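Local coordinates for protein aspartate aminotransferase, mitochondrial (Trypanosoma brucei brucei, PDB 4W5K) that probably transfers amino groups from L-aspartate to 2-oxoglutarate, as a homodimeric, pyridoxal-phosphate-dependent aminotransferase of its family's first class, at residues Phe46-Cys50 against Leu305-Glu309; Leu18-Phe22 against Ile366-Leu370; Asp89-Ala93 against Ala262-Ala267; Lys77-Gly81 against Pro227-Val231. The protein carries 1 engineered substitution. All coordinates share one frame; numbering follows the deposited sequence.

Interaction 1: residues Phe46-Cys50 against Leu305-Glu309; sequences FVLEC and LWKKE
Glu309 reaches across to Glu49 and Cys50 with its CG opposite the carbonyl carbon (chi1 -63°) and the rest of the chain stretched out (chi2 -168°), which carries the carboxylate to the first turn of helix 49-52. There each oxygen takes one backbone N-H: OE2 uses its syn lone pair for Glu49 N at 2.8 Å, while OE1 receives Cys50 N at 2.9 Å, also on the syn side but 17° out of the carboxylate plane. Apolar groups crowd in around the pair. Leu48, at the N-cap position, lays its CB against Glu309 OE1 (3.6 Å) and brings CD2 in plane to the edge of the Trp306 indole, 3.8 Å from CD1. The SG of Cys50 rests against Trp306 CB at 3.6 Å and meets the indole obliquely, and Leu305 CD2 abuts Cys50 N. The Trp306 NE1 donates elsewhere, to Asn246 O, and the Glu49 carboxylate turns away to a salt bridge with Lys52. A buried carboxylate satisfied by the two amide N-H groups that begin a helix ties helix 300-331 to helix 49-52, and the positive end of that short helix would probably favour the ionised form of Glu309.

Interaction 2: residues Leu18-Phe22 against Ile366-Leu370; sequences LGQDF and IYMTL
Tyr367 turns one face of its ring to Phe22, whose CA sits 4.0 Å above the ring centroid in a CH-pi contact, with the CA direction nearly along the normal. The Phe22 N lies over that same ring, yet its hydrogen is spent within the helix, on Leu18 O. Phe22's own ring stands at 76° to the phenol and directs an edge at it, with CD1 3.9 Å from Tyr367 CD1, an offset edge-to-face pair whose centroids are 5.8 Å apart. This placement follows from Phe22 chi1 of 167°, which swings the ring away from the backbone N and brings its CD1 edge toward the phenol face near Tyr367 CD1. Asp21 touches the tyrosine obliquely through its CB, 4.0 Å from CE2. The phenol oxygen finds its partner outside the two segments, in a hydrogen bond with Asp25 OD2 that anchors the far end of the ring.

Further along, Leu18 does its touching with one branch: CD1 lies against Met368 O at 3.6 Å and against Thr369 CG2 at 3.9 Å. No hydrogen bond joins the two segments, so contact between helix 19-24 and this part of the chain is made by van der Waals and aromatic packing.

Lys30 adds a cation-pi contact to the Phe22 ring and a hydrogen bond to Phe22 O. Strand 366-367 pairs in parallel with strand 31-32 through Tyr367 and its bonds to Val31 and Leu33; Tyr367 faces the N-terminal helix 19-24, whereas Ile366 packs on helix 384-395 and Met368 on helix 354-364.

Interaction 3: residues Asp89-Ala93 against Ala262-Ala267; sequences DGRIA and ASAEEA
Gly90 and Ala264 meet through a backbone C-H...O contact: the CA of Ala264 approaches Gly90 O at 3.3 Å, with an angle of 148° at the hydrogen. Apolar contact comes next, and it is carried by methyl groups. The CB of Ala267 fits against two successive carbonyls, 3.6 Å from both Gly90 O and Arg91 O, and lies 4.0 Å from the CB of Ala93, which also presses on Ala267 O. Ala264 CB touches Gly90 O and Asp89 O. Side chains this small let the first turn of helix 264-282 come close to the start of strand 92-97. In the large cofactor-binding domain of the fold type I enzymes, that strand forms the edge of the central mixed sheet and runs antiparallel to strand 255-260, from which the chain passes into this helix. Gly90, with its positive phi, closes the preceding helix in a Schellman motif. No hydrogen bond joins the two segments directly. Within 262-267, Ser263 OG at the N-cap accepts Glu266 N in a capping bond of 3.1 Å, and Glu266 OE1 takes Ala262 N from above its carboxylate plane. Arg91 lays its CB beside Ser263 N at 3.8 Å, runs extended from CG to NE, then turns, and its NH1 donates to Thr261 O.

Interaction 4: residues Lys77-Gly81 against Pro227-Val231; sequences KLCFG and PRHLV
Arg228 reaches the carboxyl end of helix 69-80 from helix 225-230, two helices of the large domain of a fold type I aminotransferase. The tight part is a polar grip on backbone. Its guanidinium offers two N-H groups in its own plane to successive carbonyls, NH2 to Leu78 O at 2.9 Å and NE to Cys79 O, each donor lying above the plane of its carbonyl. Gly81 CA sits 3.5 Å above the guanidinium plane, over its centre; the glycine's positive phi turns the chain over that face. Positive charge at the carbonyl end of a helix should be favourable, and Arg228 is also steadied by Asp221 through NH1, while Leu78 O has a second donor in Gln213.

The apolar part fits more loosely. Phe80 CE1 meets Val231 CG2 at 4.0 Å, and Pro227 CB comes no nearer than 4.4 Å to Cys79 SG. These residues are nevertheless buried, Cys79 and Pro227 both against Val239 of strand 238-242. The solvent side belongs to Lys77, whose CB points away from the helix opposite and whose NZ pairs with Glu74. Straightest of the polar bonds is Arg228 NE to Cys79 O, 2.9 Å long with an N-H...O angle of 175°.

Interactions 3 and 4 lie side by side, centres about 15 Å apart: Ile92 CD1 packs on Phe80 CE2 at 3.7 Å, and Arg91 NH2 comes within 3.3 Å of Val231 O. Interaction 4 also touches interaction 1, where Leu78 CD2 meets Trp306 CH2 at 3.7 Å. The side chains of those two residues each lie about 13 Å from a bound pyridoxal phosphate, while the Arg228 side chain is about 9 Å from bound D-malate. Interaction 2 stands apart, its centre about 29 Å from that of interaction 1, but its Thr369 side chain is again about 13 Å from a cofactor.

Interaction 1: residues Phe46-Cys50 against Leu305-Glu309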
loop_
_atom_site.group_PDB
_atom_site.type_symbol
_atom_site.label_atom_id
_atom_site.label_comp_id
_atom_site.label_asym_id
_atom_site.label_seq_id
_atom_site.Cartn_x
_atom_site.Cartn_y
_atom_site.Cartn_z
ATOM N N PHE A 46 14.834 -6.157 15.648
ATOM C CA PHE A 46 15.174 -5.060 16.541
ATOM C C PHE A 46 14.171 -3.943 16.402
ATOM O O PHE A 46 14.124 -3.246 15.389
ATOM C CB PHE A 46 16.603 -4.565 16.249
ATOM C CG PHE A 46 16.981 -3.310 16.986
ATOM C CD1 PHE A 46 16.925 -3.258 18.377
ATOM C CD2 PHE A 46 17.446 -2.200 16.291
ATOM C CE1 PHE A 46 17.290 -2.105 19.062
ATOM C CE2 PHE A 46 17.813 -1.038 16.971
ATOM C CZ PHE A 46 17.725 -0.995 18.364
ATOM N N VAL A 47 13.315 -3.808 17.407
ATOM C CA VAL A 47 12.358 -2.704 17.453
ATOM C C VAL A 47 13.019 -1.566 18.221
ATOM O O VAL A 47 13.432 -1.751 19.366
ATOM C CB VAL A 47 11.042 -3.105 18.161
ATOM C CG1 VAL A 47 10.084 -1.913 18.208
ATOM C CG2 VAL A 47 10.376 -4.268 17.440
ATOM N N LEU A 48 13.163 -0.412 17.580
ATOM C CA LEU A 48 13.868 0.717 18.180
ATOM C C LEU A 48 13.148 1.268 19.411
ATOM O O LEU A 48 11.908 1.340 19.444
ATOM C CB LEU A 48 14.055 1.833 17.143
ATOM C CG LEU A 48 15.205 1.664 16.130
ATOM C CD1 LEU A 48 14.951 0.503 15.155
ATOM C CD2 LEU A 48 15.414 2.949 15.355
ATOM N N GLU A 49 13.926 1.670 20.418
ATOM C CA GLU A 49 13.327 2.237 21.627
ATOM C C GLU A 49 12.562 3.517 21.296
ATOM O O GLU A 49 11.498 3.763 21.850
ATOM C CB GLU A 49 14.390 2.512 22.685
ATOM C CG GLU A 49 15.065 1.251 23.188
ATOM C CD GLU A 49 14.108 0.361 23.939
ATOM O OE1 GLU A 49 13.361 0.893 24.784
ATOM O OE2 GLU A 49 14.076 -0.859 23.671
ATOM N N CYS A 50 13.088 4.317 20.374
ATOM C CA CYS A 50 12.366 5.529 19.975
ATOM C C CYS A 50 11.019 5.191 19.330
ATOM O O CYS A 50 10.056 5.935 19.489
ATOM C CB CYS A 50 13.208 6.401 19.034
ATOM S SG CYS A 50 13.713 5.669 17.495
ATOM N N LEU A 305 17.311 10.215 20.559
ATOM C CA LEU A 305 17.357 8.786 20.827
ATOM C C LEU A 305 17.500 8.009 19.532
ATOM O O LEU A 305 18.346 7.115 19.422
ATOM C CB LEU A 305 16.103 8.332 21.582
ATOM C CG LEU A 305 16.015 6.830 21.867
ATOM C CD1 LEU A 305 17.289 6.318 22.565
ATOM C CD2 LEU A 305 14.775 6.522 22.694
ATOM N N TRP A 306 16.668 8.363 18.554
ATOM C CA TRP A 306 16.768 7.764 17.228
ATOM C C TRP A 306 18.193 7.853 16.657
ATOM O O TRP A 306 18.724 6.861 16.152
ATOM C CB TRP A 306 15.764 8.426 16.279
ATOM C CG TRP A 306 15.825 7.930 14.875
ATOM C CD1 TRP A 306 15.726 6.632 14.442
ATOM C CD2 TRP A 306 15.972 8.735 13.695
ATOM N NE1 TRP A 306 15.794 6.592 13.064
ATOM C CE2 TRP A 306 15.965 7.864 12.589
ATOM C CE3 TRP A 306 16.112 10.110 13.475
ATOM C CZ2 TRP A 306 16.075 8.324 11.261
ATOM C CZ3 TRP A 306 16.244 10.563 12.167
ATOM C CH2 TRP A 306 16.231 9.670 11.079
ATOM N N LYS A 307 18.802 9.030 16.733
ATOM C CA LYS A 307 20.159 9.195 16.206
ATOM C C LYS A 307 21.166 8.274 16.905
ATOM O O LYS A 307 22.045 7.717 16.254
ATOM C CB LYS A 307 20.594 10.657 16.321
ATOM C CG LYS A 307 19.882 11.577 15.306
ATOM C CD LYS A 307 20.300 13.026 15.516
ATOM C CE LYS A 307 19.683 13.972 14.485
ATOM N NZ LYS A 307 19.947 15.395 14.869
ATOM N N LYS A 308 21.012 8.090 18.215
ATOM C CA LYS A 308 21.871 7.170 18.957
ATOM C C LYS A 308 21.674 5.734 18.461
ATOM O O LYS A 308 22.652 4.991 18.272
ATOM C CB LYS A 308 21.597 7.271 20.468
ATOM C CG LYS A 308 22.426 6.333 21.305
ATOM C CD LYS A 308 22.010 6.377 22.780
ATOM C CE LYS A 308 20.963 5.314 23.070
ATOM N NZ LYS A 308 20.481 5.355 24.484
ATOM N N GLU A 309 20.417 5.354 18.224
ATOM C CA GLU A 309 20.122 4.005 17.775
ATOM C C GLU A 309 20.593 3.765 16.344
ATOM O O GLU A 309 21.041 2.661 16.015
ATOM C CB GLU A 309 18.615 3.723 17.920
ATOM C CG GLU A 309 18.181 3.790 19.391
ATOM C CD GLU A 309 16.779 3.234 19.650
ATOM O OE1 GLU A 309 15.793 3.968 19.413
ATOM O OE2 GLU A 309 16.678 2.076 20.128
#

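Interaction 2: residues Leu18-Phe22 against Ile366-Leu370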
loop_
_atom_site.group_PDB
_atom_site.type_symbol
_atom_site.label_atom_id
_atom_site.label_comp_id
_atom_site.label_asym_id
_atom_site.label_seq_id
_atom_site.Cartn_x
_atom_site.Cartn_y
_atom_site.Cartn_z
ATOM N N LEU A 18 15.640 -17.721 0.242
ATOM C CA LEU A 18 16.229 -18.997 0.679
ATOM C C LEU A 18 15.820 -19.397 2.093
ATOM O O LEU A 18 16.288 -20.411 2.612
ATOM C CB LEU A 18 17.766 -18.921 0.621
ATOM C CG LEU A 18 18.468 -19.014 -0.730
ATOM C CD1 LEU A 18 19.856 -18.384 -0.665
ATOM C CD2 LEU A 18 18.556 -20.468 -1.162
ATOM N N GLY A 19 14.984 -18.573 2.720
ATOM C CA GLY A 19 14.595 -18.765 4.105
ATOM C C GLY A 19 13.995 -20.128 4.380
ATOM O O GLY A 19 14.281 -20.738 5.409
ATOM N N GLN A 20 13.179 -20.609 3.445
ATOM C CA GLN A 20 12.457 -21.868 3.625
ATOM C C GLN A 20 13.422 -23.041 3.800
ATOM O O GLN A 20 13.286 -23.834 4.733
ATOM C CB GLN A 20 11.518 -22.119 2.443
ATOM N N ASP A 21 14.406 -23.137 2.907
ATOM C CA ASP A 21 15.401 -24.207 2.972
ATOM C C ASP A 21 16.245 -24.111 4.237
ATOM O O ASP A 21 16.542 -25.122 4.870
ATOM C CB ASP A 21 16.305 -24.174 1.739
ATOM C CG ASP A 21 15.543 -24.424 0.454
ATOM O OD1 ASP A 21 14.293 -24.384 0.483
ATOM O OD2 ASP A 21 16.196 -24.652 -0.587
ATOM N N PHE A 22 16.633 -22.890 4.597
ATOM C CA PHE A 22 17.372 -22.669 5.829
ATOM C C PHE A 22 16.577 -23.144 7.035
ATOM O O PHE A 22 17.104 -23.845 7.896
ATOM C CB PHE A 22 17.724 -21.193 6.000
ATOM C CG PHE A 22 18.213 -20.856 7.378
ATOM C CD1 PHE A 22 19.484 -21.226 7.786
ATOM C CD2 PHE A 22 17.392 -20.191 8.273
ATOM C CE1 PHE A 22 19.936 -20.926 9.058
ATOM C CE2 PHE A 22 17.836 -19.890 9.549
ATOM C CZ PHE A 22 19.109 -20.257 9.942
ATOM N N ILE A 366 25.747 -22.794 5.602
ATOM C CA ILE A 366 25.708 -21.339 5.537
ATOM C C ILE A 366 24.999 -20.939 4.246
ATOM O O ILE A 366 25.415 -21.331 3.152
ATOM C CB ILE A 366 27.128 -20.739 5.600
ATOM C CG1 ILE A 366 27.795 -21.102 6.932
ATOM C CG2 ILE A 366 27.093 -19.224 5.390
ATOM C CD1 ILE A 366 29.295 -20.796 6.968
ATOM N N TYR A 367 23.913 -20.179 4.380
ATOM C CA TYR A 367 23.062 -19.852 3.243
ATOM C C TYR A 367 23.236 -18.419 2.761
ATOM O O TYR A 367 23.004 -17.472 3.511
ATOM C CB TYR A 367 21.588 -20.096 3.601
ATOM C CG TYR A 367 21.213 -21.559 3.701
ATOM C CD1 TYR A 367 21.653 -22.341 4.761
ATOM C CD2 TYR A 367 20.413 -22.154 2.733
ATOM C CE1 TYR A 367 21.309 -23.683 4.852
ATOM C CE2 TYR A 367 20.072 -23.491 2.810
ATOM C CZ TYR A 367 20.520 -24.250 3.871
ATOM O OH TYR A 367 20.170 -25.581 3.950
ATOM N N MET A 368 23.644 -18.271 1.504
ATOM C CA MET A 368 23.684 -16.971 0.843
ATOM C C MET A 368 23.333 -17.207 -0.620
ATOM O O MET A 368 23.383 -18.348 -1.090
ATOM C CB MET A 368 25.056 -16.297 1.002
ATOM C CG MET A 368 26.161 -16.875 0.156
ATOM S SD MET A 368 27.757 -16.047 0.461
ATOM C CE MET A 368 28.031 -16.453 2.170
ATOM N N THR A 369 22.950 -16.153 -1.331
ATOM C CA THR A 369 22.538 -16.305 -2.722
ATOM C C THR A 369 23.763 -16.575 -3.603
ATOM O O THR A 369 24.894 -16.226 -3.245
ATOM C CB THR A 369 21.759 -15.068 -3.236
ATOM O OG1 THR A 369 22.379 -13.871 -2.764
ATOM C CG2 THR A 369 20.315 -15.100 -2.734
ATOM N N LEU A 370 23.522 -17.198 -4.754
ATOM C CA LEU A 370 24.588 -17.723 -5.611
ATOM C C LEU A 370 25.497 -16.657 -6.220
ATOM O O LEU A 370 26.548 -16.966 -6.781
ATOM C CB LEU A 370 23.977 -18.556 -6.734
ATOM C CG LEU A 370 23.292 -19.855 -6.317
ATOM C CD1 LEU A 370 22.706 -20.539 -7.537
ATOM C CD2 LEU A 370 24.276 -20.766 -5.613
#

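Interaction 3: residues Asp89-Ala93 against Ala262-Ala267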
loop_
_atom_site.group_PDB
_atom_site.type_symbol
_atom_site.label_atom_id
_atom_site.label_comp_id
_atom_site.label_asym_id
_atom_site.label_seq_id
_atom_site.Cartn_x
_atom_site.Cartn_y
_atom_site.Cartn_z
ATOM N N ASP A 89 11.520 27.328 -0.807
ATOM C CA ASP A 89 10.729 27.985 -1.842
ATOM C C ASP A 89 9.489 27.190 -2.269
ATOM O O ASP A 89 8.726 27.630 -3.130
ATOM C CB ASP A 89 11.608 28.260 -3.064
ATOM C CG ASP A 89 12.803 29.140 -2.740
ATOM O OD1 ASP A 89 12.757 29.870 -1.725
ATOM O OD2 ASP A 89 13.791 29.099 -3.506
ATOM N N GLY A 90 9.292 26.017 -1.677
ATOM C CA GLY A 90 8.108 25.223 -1.945
ATOM C C GLY A 90 8.140 24.536 -3.296
ATOM O O GLY A 90 7.099 24.186 -3.849
ATOM N N ARG A 91 9.329 24.323 -3.851
ATOM C CA ARG A 91 9.342 23.813 -5.213
ATOM C C ARG A 91 9.465 22.298 -5.253
ATOM O O ARG A 91 9.578 21.715 -6.333
ATOM C CB ARG A 91 10.436 24.506 -6.058
ATOM C CG ARG A 91 11.878 24.362 -5.667
ATOM C CD ARG A 91 12.698 25.345 -6.562
ATOM N NE ARG A 91 14.141 25.156 -6.435
ATOM C CZ ARG A 91 14.809 24.123 -6.941
ATOM N NH1 ARG A 91 14.165 23.172 -7.614
ATOM N NH2 ARG A 91 16.129 24.036 -6.764
ATOM N N ILE A 92 9.361 21.649 -4.091
ATOM C CA ILE A 92 9.411 20.193 -4.054
ATOM C C ILE A 92 8.035 19.554 -3.833
ATOM O O ILE A 92 7.364 19.776 -2.814
ATOM C CB ILE A 92 10.386 19.687 -2.964
ATOM C CG1 ILE A 92 11.762 20.305 -3.181
ATOM C CG2 ILE A 92 10.520 18.168 -3.016
ATOM C CD1 ILE A 92 12.831 19.747 -2.228
ATOM N N ALA A 93 7.632 18.751 -4.809
ATOM C CA ALA A 93 6.380 17.994 -4.738
ATOM C C ALA A 93 6.596 16.679 -3.981
ATOM O O ALA A 93 7.457 15.900 -4.352
ATOM C CB ALA A 93 5.851 17.733 -6.154
ATOM N N ALA A 262 10.750 23.631 -10.875
ATOM C CA ALA A 262 11.197 25.012 -10.957
ATOM C C ALA A 262 10.433 25.986 -10.052
ATOM O O ALA A 262 10.893 27.105 -9.834
ATOM C CB ALA A 262 11.115 25.499 -12.400
ATOM N N SER A 263 9.282 25.594 -9.522
ATOM C CA SER A 263 8.451 26.583 -8.835
ATOM C C SER A 263 7.399 25.931 -7.963
ATOM O O SER A 263 7.110 24.746 -8.124
ATOM C CB SER A 263 7.775 27.511 -9.845
ATOM O OG SER A 263 6.764 26.842 -10.594
ATOM N N ALA A 264 6.824 26.690 -7.035
ATOM C CA ALA A 264 5.776 26.107 -6.204
ATOM C C ALA A 264 4.557 25.727 -7.063
ATOM O O ALA A 264 3.902 24.733 -6.775
ATOM C CB ALA A 264 5.372 27.053 -5.078
ATOM N N GLU A 265 4.297 26.478 -8.134
ATOM C CA GLU A 265 3.195 26.135 -9.042
ATOM C C GLU A 265 3.430 24.809 -9.765
ATOM O O GLU A 265 2.493 24.023 -9.957
ATOM C CB GLU A 265 2.964 27.250 -10.071
ATOM C CG GLU A 265 2.240 28.458 -9.503
ATOM C CD GLU A 265 0.960 28.069 -8.769
ATOM O OE1 GLU A 265 0.101 27.384 -9.371
ATOM O OE2 GLU A 265 0.824 28.428 -7.580
ATOM N N GLU A 266 4.661 24.581 -10.214
ATOM C CA GLU A 266 4.972 23.307 -10.836
ATOM C C GLU A 266 4.828 22.175 -9.817
ATOM O O GLU A 266 4.307 21.112 -10.134
ATOM C CB GLU A 266 6.384 23.331 -11.461
ATOM C CG GLU A 266 6.437 24.152 -12.770
ATOM C CD GLU A 266 7.810 24.092 -13.417
ATOM O OE1 GLU A 266 8.639 23.273 -12.961
ATOM O OE2 GLU A 266 8.078 24.861 -14.368
ATOM N N ALA A 267 5.245 22.414 -8.578
ATOM C CA ALA A 267 5.194 21.353 -7.583
ATOM C C ALA A 267 3.747 21.000 -7.290
ATOM O O ALA A 267 3.412 19.825 -7.142
ATOM C CB ALA A 267 5.933 21.763 -6.301
#

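Interaction 4: residues Lys77-Gly81 against Pro227-Val231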
loop_
_atom_site.group_PDB
_atom_site.type_symbol
_atom_site.label_atom_id
_atom_site.label_comp_id
_atom_site.label_asym_id
_atom_site.label_seq_id
_atom_site.Cartn_x
_atom_site.Cartn_y
_atom_site.Cartn_z
ATOM N N LYS A 77 12.110 17.416 5.318
ATOM C CA LYS A 77 13.165 18.087 6.080
ATOM C C LYS A 77 14.326 17.140 6.405
ATOM O O LYS A 77 15.502 17.560 6.414
ATOM C CB LYS A 77 12.595 18.700 7.362
ATOM C CG LYS A 77 11.701 19.916 7.096
ATOM C CD LYS A 77 11.315 20.651 8.372
ATOM C CE LYS A 77 10.531 19.765 9.318
ATOM N NZ LYS A 77 9.947 20.542 10.462
ATOM N N LEU A 78 14.001 15.874 6.663
ATOM C CA LEU A 78 15.033 14.871 6.968
ATOM C C LEU A 78 15.854 14.572 5.714
ATOM O O LEU A 78 17.084 14.453 5.780
ATOM C CB LEU A 78 14.406 13.576 7.521
ATOM C CG LEU A 78 15.386 12.410 7.719
ATOM C CD1 LEU A 78 16.404 12.728 8.808
ATOM C CD2 LEU A 78 14.629 11.121 8.035
ATOM N N CYS A 79 15.182 14.495 4.564
ATOM C CA CYS A 79 15.858 14.191 3.299
ATOM C C CYS A 79 16.782 15.338 2.881
ATOM O O CYS A 79 17.992 15.134 2.611
ATOM C CB CYS A 79 14.825 13.905 2.186
ATOM S SG CYS A 79 15.604 13.609 0.557
ATOM N N PHE A 80 16.247 16.564 2.864
ATOM C CA PHE A 80 16.942 17.672 2.208
ATOM C C PHE A 80 17.684 18.587 3.183
ATOM O O PHE A 80 18.515 19.401 2.769
ATOM C CB PHE A 80 15.936 18.471 1.339
ATOM C CG PHE A 80 15.421 17.690 0.165
ATOM C CD1 PHE A 80 16.229 17.480 -0.943
ATOM C CD2 PHE A 80 14.140 17.133 0.171
ATOM C CE1 PHE A 80 15.788 16.753 -2.028
ATOM C CE2 PHE A 80 13.681 16.393 -0.917
ATOM C CZ PHE A 80 14.518 16.207 -2.026
ATOM N N GLY A 81 17.422 18.411 4.479
ATOM C CA GLY A 81 18.098 19.153 5.530
ATOM C C GLY A 81 17.497 20.514 5.806
ATOM O O GLY A 81 16.512 20.876 5.170
ATOM N N PRO A 227 21.223 13.378 -2.738
ATOM C CA PRO A 227 20.072 14.234 -3.102
ATOM C C PRO A 227 20.275 15.710 -2.729
ATOM O O PRO A 227 19.853 16.611 -3.462
ATOM C CB PRO A 227 18.913 13.612 -2.312
ATOM C CG PRO A 227 19.572 12.863 -1.193
ATOM C CD PRO A 227 20.854 12.341 -1.759
ATOM N N ARG A 228 20.959 15.975 -1.621
ATOM C CA ARG A 228 21.182 17.364 -1.253
ATOM C C ARG A 228 22.103 18.082 -2.241
ATOM O O ARG A 228 21.923 19.269 -2.547
ATOM C CB ARG A 228 21.741 17.444 0.164
ATOM C CG ARG A 228 20.753 16.959 1.194
ATOM C CD ARG A 228 21.237 17.168 2.614
ATOM N NE ARG A 228 20.312 16.525 3.552
ATOM C CZ ARG A 228 20.455 16.540 4.875
ATOM N NH1 ARG A 228 21.472 17.193 5.423
ATOM N NH2 ARG A 228 19.564 15.923 5.648
ATOM N N HIS A 229 23.081 17.360 -2.766
ATOM C CA HIS A 229 24.023 17.970 -3.695
ATOM C C HIS A 229 23.335 18.206 -5.065
ATOM O O HIS A 229 23.557 19.239 -5.736
ATOM C CB HIS A 229 25.263 17.077 -3.827
ATOM C CG HIS A 229 26.364 17.665 -4.651
ATOM N ND1 HIS A 229 27.157 18.706 -4.211
ATOM C CD2 HIS A 229 26.834 17.327 -5.874
ATOM C CE1 HIS A 229 28.057 18.993 -5.135
ATOM N NE2 HIS A 229 27.883 18.168 -6.155
ATOM N N LEU A 230 22.497 17.253 -5.471
ATOM C CA LEU A 230 21.861 17.339 -6.791
ATOM C C LEU A 230 20.729 18.348 -6.838
ATOM O O LEU A 230 20.430 18.897 -7.910
ATOM C CB LEU A 230 21.314 15.977 -7.226
ATOM C CG LEU A 230 22.346 15.052 -7.858
ATOM C CD1 LEU A 230 21.829 13.613 -7.835
ATOM C CD2 LEU A 230 22.714 15.521 -9.257
ATOM N N VAL A 231 20.072 18.592 -5.709
ATOM C CA VAL A 231 18.803 19.337 -5.804
ATOM C C VAL A 231 19.034 20.784 -6.297
ATOM O O VAL A 231 18.129 21.397 -6.873
ATOM C CB VAL A 231 18.030 19.303 -4.451
ATOM C CG1 VAL A 231 18.658 20.234 -3.428
ATOM C CG2 VAL A 231 16.541 19.640 -4.670
#